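Local coordinates for protein glucosamine kinase (Streptacidiphilus jiangxiensis, PDB 6HWJ) that phosphorylates D-glucosamine at the 6-position with ATP, depends on magnesium, and may help bring glucosamine from chitosan into bacterial N-acetylglucosamine metabolism, at residues Ala191-Gly194 with Trp195-Ala198; Gly350-Val353 with Val354-Pro358; Val340-Thr343 with Ala344-His348. All blocks are in the same frame, centred on the assembly; numbering follows the deposited sequence.

Contact 1 (Ala191-Gly194 with Trp195-Ala198); sequences ALDG and WDWA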
# COMPACT_ATOMS: atom_id res chain seq x y z
N ALA A 191 -6.09 10.51 -13.32
CA ALA A 191 -4.80 10.19 -12.73
C ALA A 191 -4.39 8.77 -13.09
O ALA A 191 -5.16 7.82 -12.90
CB ALA A 191 -4.85 10.36 -11.20
N LEU A 192 -3.17 8.63 -13.58
CA LEU A 192 -2.58 7.33 -13.90
C LEU A 192 -1.51 6.99 -12.88
O LEU A 192 -0.92 7.87 -12.24
CB LEU A 192 -1.96 7.35 -15.30
CG LEU A 192 -2.93 7.68 -16.45
CD1 LEU A 192 -2.16 7.94 -17.74
CD2 LEU A 192 -3.92 6.54 -16.63
N ASP A 193 -1.22 5.70 -12.75
CA ASP A 193 -0.15 5.29 -11.83
C ASP A 193 1.15 5.15 -12.60
O ASP A 193 1.19 5.16 -13.84
CB ASP A 193 -0.52 4.00 -11.09
CG ASP A 193 -0.50 2.75 -11.96
OD1 ASP A 193 0.54 2.44 -12.58
OD2 ASP A 193 -1.53 2.07 -12.01
N GLY A 194 2.24 5.02 -11.84
CA GLY A 194 3.58 5.11 -12.40
C GLY A 194 3.90 4.03 -13.41
O GLY A 194 4.74 4.23 -14.28
N TRP A 195 3.25 2.87 -13.31
CA TRP A 195 3.49 1.86 -14.34
C TRP A 195 2.95 2.30 -15.69
O TRP A 195 3.27 1.68 -16.71
CB TRP A 195 2.92 0.51 -13.90
CG TRP A 195 3.87 -0.18 -12.96
CD1 TRP A 195 3.67 -0.49 -11.64
CD2 TRP A 195 5.19 -0.63 -13.28
NE1 TRP A 195 4.79 -1.12 -11.12
CE2 TRP A 195 5.74 -1.21 -12.11
CE3 TRP A 195 5.97 -0.61 -14.45
CZ2 TRP A 195 7.01 -1.75 -12.08
CZ3 TRP A 195 7.24 -1.16 -14.41
CH2 TRP A 195 7.75 -1.71 -13.23
N ASP A 196 2.14 3.36 -15.72
CA ASP A 196 1.80 4.06 -16.96
C ASP A 196 2.74 5.25 -17.20
O ASP A 196 3.43 5.29 -18.22
CB ASP A 196 0.34 4.52 -16.94
CG ASP A 196 -0.63 3.36 -17.02
OD1 ASP A 196 -0.44 2.48 -17.89
OD2 ASP A 196 -1.57 3.31 -16.20
N TRP A 197 2.77 6.21 -16.27
CA TRP A 197 3.41 7.49 -16.58
C TRP A 197 4.93 7.41 -16.54
O TRP A 197 5.58 8.11 -17.32
CB TRP A 197 2.94 8.62 -15.66
CG TRP A 197 3.18 8.48 -14.18
CD1 TRP A 197 2.24 8.17 -13.23
CD2 TRP A 197 4.40 8.71 -13.47
NE1 TRP A 197 2.82 8.17 -11.98
CE2 TRP A 197 4.15 8.49 -12.10
CE3 TRP A 197 5.70 9.05 -13.86
CZ2 TRP A 197 5.14 8.61 -11.13
CZ3 TRP A 197 6.68 9.15 -12.90
CH2 TRP A 197 6.39 8.93 -11.55
N ALA A 198 5.51 6.57 -15.67
CA ALA A 198 6.96 6.48 -15.63
C ALA A 198 7.49 5.73 -16.85
O ALA A 198 8.51 6.12 -17.41
CB ALA A 198 7.42 5.80 -14.33
O HOH W 1 -0.38 0.96 -14.71

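Contact 2 (Gly350-Val353 with Val354-Pro358); sequences GRVV and VFRTP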
# COMPACT_ATOMS: atom_id res chain seq x y z
N GLY A 350 12.87 1.08 -16.23
CA GLY A 350 13.82 1.12 -17.31
C GLY A 350 13.96 -0.22 -18.00
O GLY A 350 14.04 -0.28 -19.23
N ARG A 351 13.99 -1.31 -17.23
CA ARG A 351 14.11 -2.62 -17.84
C ARG A 351 12.90 -2.91 -18.72
O ARG A 351 13.04 -3.49 -19.81
CB ARG A 351 14.26 -3.72 -16.77
CG ARG A 351 15.40 -3.48 -15.79
CD ARG A 351 16.73 -3.34 -16.44
NE ARG A 351 17.75 -2.92 -15.47
CZ ARG A 351 19.01 -2.65 -15.77
NH1 ARG A 351 19.44 -2.77 -17.03
NH2 ARG A 351 19.84 -2.26 -14.82
N VAL A 352 11.71 -2.56 -18.25
CA VAL A 352 10.48 -2.84 -18.99
C VAL A 352 10.45 -2.04 -20.30
O VAL A 352 10.05 -2.56 -21.35
CB VAL A 352 9.26 -2.52 -18.10
CG1 VAL A 352 7.97 -2.46 -18.95
CG2 VAL A 352 9.14 -3.57 -16.98
N VAL A 353 10.87 -0.77 -20.26
CA VAL A 353 10.89 0.04 -21.48
C VAL A 353 11.77 -0.63 -22.52
O VAL A 353 11.40 -0.75 -23.69
CB VAL A 353 11.37 1.47 -21.18
CG1 VAL A 353 11.67 2.24 -22.48
CG2 VAL A 353 10.34 2.22 -20.37
N VAL A 354 12.96 -1.09 -22.11
CA VAL A 354 13.89 -1.69 -23.05
C VAL A 354 13.33 -2.99 -23.60
O VAL A 354 13.46 -3.29 -24.79
CB VAL A 354 15.26 -1.89 -22.39
CG1 VAL A 354 16.13 -2.78 -23.25
CG2 VAL A 354 15.92 -0.53 -22.12
N PHE A 355 12.71 -3.79 -22.75
CA PHE A 355 12.21 -5.10 -23.14
C PHE A 355 11.00 -4.99 -24.07
O PHE A 355 10.86 -5.81 -25.00
CB PHE A 355 11.84 -5.86 -21.86
CG PHE A 355 11.41 -7.30 -22.09
CD1 PHE A 355 12.33 -8.31 -22.12
CD2 PHE A 355 10.06 -7.62 -22.18
CE1 PHE A 355 11.95 -9.64 -22.30
CE2 PHE A 355 9.67 -8.94 -22.36
CZ PHE A 355 10.60 -9.94 -22.41
N ARG A 356 10.13 -4.01 -23.85
CA ARG A 356 8.86 -3.95 -24.56
C ARG A 356 8.86 -3.04 -25.78
O ARG A 356 7.94 -3.14 -26.60
CB ARG A 356 7.75 -3.45 -23.62
CG ARG A 356 7.47 -4.38 -22.47
CD ARG A 356 6.29 -3.91 -21.65
NE ARG A 356 6.06 -4.78 -20.48
CZ ARG A 356 5.23 -4.50 -19.49
NH1 ARG A 356 4.52 -3.38 -19.51
NH2 ARG A 356 5.11 -5.33 -18.47
N THR A 357 9.87 -2.19 -25.95
CA THR A 357 9.78 -1.13 -26.94
C THR A 357 10.58 -1.49 -28.18
O THR A 357 11.82 -1.57 -28.11
CB THR A 357 10.30 0.18 -26.35
OG1 THR A 357 9.64 0.45 -25.11
CG2 THR A 357 10.06 1.36 -27.31
N PRO A 358 9.95 -1.69 -29.34
CA PRO A 358 10.72 -1.99 -30.55
C PRO A 358 11.71 -0.89 -30.87
O PRO A 358 11.43 0.29 -30.65
CB PRO A 358 9.65 -2.12 -31.64
CG PRO A 358 8.40 -2.45 -30.91
CD PRO A 358 8.49 -1.74 -29.58

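Contact 3 (Val340-Thr343 with Ala344-His348); sequences VGMT and ASLDH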
# COMPACT_ATOMS: atom_id res chain seq x y z
N VAL A 340 14.36 1.53 -0.99
CA VAL A 340 14.79 0.52 -1.94
C VAL A 340 13.63 0.05 -2.79
O VAL A 340 13.81 -0.33 -3.95
CB VAL A 340 15.48 -0.67 -1.25
CG1 VAL A 340 16.72 -0.21 -0.50
CG2 VAL A 340 14.51 -1.42 -0.33
N GLY A 341 12.42 0.02 -2.24
CA GLY A 341 11.25 -0.31 -3.04
C GLY A 341 11.09 0.62 -4.24
O GLY A 341 10.86 0.18 -5.36
N MET A 342 11.27 1.92 -4.02
CA MET A 342 11.09 2.88 -5.10
C MET A 342 12.28 2.87 -6.06
O MET A 342 12.09 2.90 -7.27
CB MET A 342 10.85 4.29 -4.55
CG MET A 342 10.44 5.30 -5.60
SD MET A 342 8.96 4.80 -6.53
CE MET A 342 7.69 5.01 -5.28
N THR A 343 13.52 2.79 -5.54
CA THR A 343 14.67 2.79 -6.44
C THR A 343 14.70 1.51 -7.27
O THR A 343 15.05 1.54 -8.45
CB THR A 343 15.99 2.96 -5.69
OG1 THR A 343 16.14 1.91 -4.73
CG2 THR A 343 16.04 4.30 -4.98
N ALA A 344 14.38 0.36 -6.65
CA ALA A 344 14.22 -0.86 -7.43
C ALA A 344 13.15 -0.68 -8.51
O ALA A 344 13.35 -1.05 -9.67
CB ALA A 344 13.85 -2.02 -6.51
N SER A 345 11.99 -0.13 -8.13
CA SER A 345 10.91 0.08 -9.08
C SER A 345 11.35 0.95 -10.26
O SER A 345 11.01 0.66 -11.41
CB SER A 345 9.72 0.72 -8.36
OG SER A 345 8.56 0.71 -9.16
N LEU A 346 12.11 2.01 -9.99
CA LEU A 346 12.61 2.87 -11.07
C LEU A 346 13.54 2.11 -12.00
O LEU A 346 13.46 2.24 -13.22
CB LEU A 346 13.32 4.08 -10.49
CG LEU A 346 12.40 5.08 -9.77
CD1 LEU A 346 13.18 6.13 -9.03
CD2 LEU A 346 11.44 5.73 -10.75
N ASP A 347 14.45 1.31 -11.43
CA ASP A 347 15.27 0.42 -12.25
C ASP A 347 14.39 -0.46 -13.13
O ASP A 347 14.62 -0.58 -14.35
CB ASP A 347 16.15 -0.42 -11.32
CG ASP A 347 17.16 -1.25 -12.06
OD1 ASP A 347 16.78 -1.98 -13.00
OD2 ASP A 347 18.34 -1.20 -11.70
N HIS A 348 13.37 -1.06 -12.55
CA HIS A 348 12.51 -1.99 -13.29
C HIS A 348 11.73 -1.30 -14.41
O HIS A 348 11.49 -1.91 -15.47
CB HIS A 348 11.56 -2.68 -12.33
CG HIS A 348 12.26 -3.43 -11.24
ND1 HIS A 348 11.62 -3.86 -10.09
CD2 HIS A 348 13.55 -3.79 -11.10
CE1 HIS A 348 12.50 -4.48 -9.31
NE2 HIS A 348 13.67 -4.46 -9.91

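Contact 1 (Ala191-Gly194 with Trp195-Ala198)
Trp197 folds its indole back over Gly194, at the point where strand 192-193 gives way to helix 194-207. The reversal begins at CB, where CG is set between the residue's own backbone N and carbonyl carbon (chi1 61°), turning the ring toward the start of the helix. From there CG passes 3.8 Å from Gly194 CA, and CD1 brings the ring edge to Leu192 O at 3.3 Å, with that oxygen near the ring plane. NE1 lies 3.2 Å from Gly194 CA yet gives its hydrogen bond to Ile306 O, in the neighbouring strand 306-309. The five-membered ring takes a CH-pi contact from Gly194 CA, which stands 3.4 Å from the ring centroid and 19° off the normal. CE2 and CZ2 carry the indole on past Gly194 CA, and Ala198 CB lies over the same face toward the rim. The Trp197 side chain also packs on Pro218 and Leu222 of helix 212-234, and Tyr313 meets the indole edge-to-face. The junction is a worked case of helix N-capping. Asp193, a probable ATP-binding residue, occupies the N-cap, and its OD1 accepts a weak, bent bond (130°) from Trp195 N at 2.8 Å. Its backbone oxygen does more: Asp193 O is gripped by Asp196 N at 2.8 Å and by Trp197 N at 3.1 Å, the two donors approaching from opposite faces of the carbonyl plane. Beside this cap the carboxylates of Asp193 and Asp196 come close without touching. A water between them donates to Asp193 OD1 at 2.8 Å and weakly to Asp196 OD2, probably easing the repulsion. Leu192 lies across the Asp196 side chain at about a right angle, while the Trp195 ring leads away toward His348, Val349 and Val352.

Contact 2 (Gly350-Val353 with Val354-Pro358)
Val352 holds CG1 anti to its backbone N (chi1 166°), and Arg356 starts with CG anti to its carbonyl carbon (chi1 -64°) before running extended to NE; the two side chains therefore lie alongside, one helical turn apart and pointing the same way. Val352 CG1 meets one face of the guanidinium, off toward its rim, 3.4 Å from Arg356 NE and 3.5 Å from Arg356 CZ. The same methyl also touches Arg356 CD, so it spans the end of the aliphatic chain and one guanidinium face. One residue on, the first torsion of Thr357 (-52°) swings OG1 back onto the preceding turn, where it donates to Val353 O at 2.6 Å, in the carbonyl plane and on a lone pair. Thr357 N adds a weak bond of 3.1 Å to Val353 O, which thus has two donors from one residue. Arg203 NE, from helix 194-207, is a further hydrogen-bond partner of Thr357 OG1. Val353 packs on Val199 and Val202 of that helix, while Val354 turns to Pro362 and Val365. Thr357 is the first residue to leave helical angles and Pro358, lacking an N-H, follows it: a helix C-terminus closed by a threonine hydroxyl folded onto the last turn.

Contact 3 (Val340-Thr343 with Ala344-His348)
Val340 to His348 form regular alpha-helix, with Ala344 N bonded to Val340 O at 2.8 Å and Asp347 N to Thr343 O at 3.0 Å in nearly straight geometry (171°). Between the side chains the touching is light: Met342 CG and Leu346 CD1 are 4.5 Å apart, and Leu346 CG instead sits 3.3 Å from Met342 O. Ala344 CB lies 3.1 Å from Val340 O, hugging the preceding turn. Thr343 places OG1 between its backbone N and carbonyl carbon (chi1 58°), where it bonds back to Val339 O. Ser345 OG, anti to its backbone N, is hydrogen-bonded to Val303 N. Ala344 O lies 3.0 Å from the plane of the His348 ring, over its centre; that ring bonds to Glu406 through NE2. His348 also touches Glu409, which binds D-glucosamine. Asp347 divides its carboxylate, OD1 forming a salt bridge with Arg351 NE and accepting from Ser427 OG, OD2 forming one with Arg402 NH1. In this buried helix segment the hydroxyls of Thr343 and Ser345, the Asp347 carboxylate and His348 NE2 are thus matched by partners on the same helix, on the Val303 loop and on helices 398-416 and 422-431, and the two arginines probably stabilise Asp347 as a carboxylate.

Followed from the N terminus, contact 1 comes first, where strand 192-193 enters helix 194-207; contact 3 follows on helix 335-356, and contact 2 ends that same helix. Each is a local turn of continuous chain, so none closes a long loop, and the three run in series without nesting or crossing. Contacts 3 and 2 are neighbours in sequence. Space brings contact 1 to both: the indole of Trp195 packs with CZ3 4.0 Å from Val352 CG2 of contact 2, and with CH2 4.0 Å from His348 CB of contact 3. One tryptophan thus ties the beginning of helix 194-207 to two turns of helix 335-356, close to the glucosamine-binding Glu409.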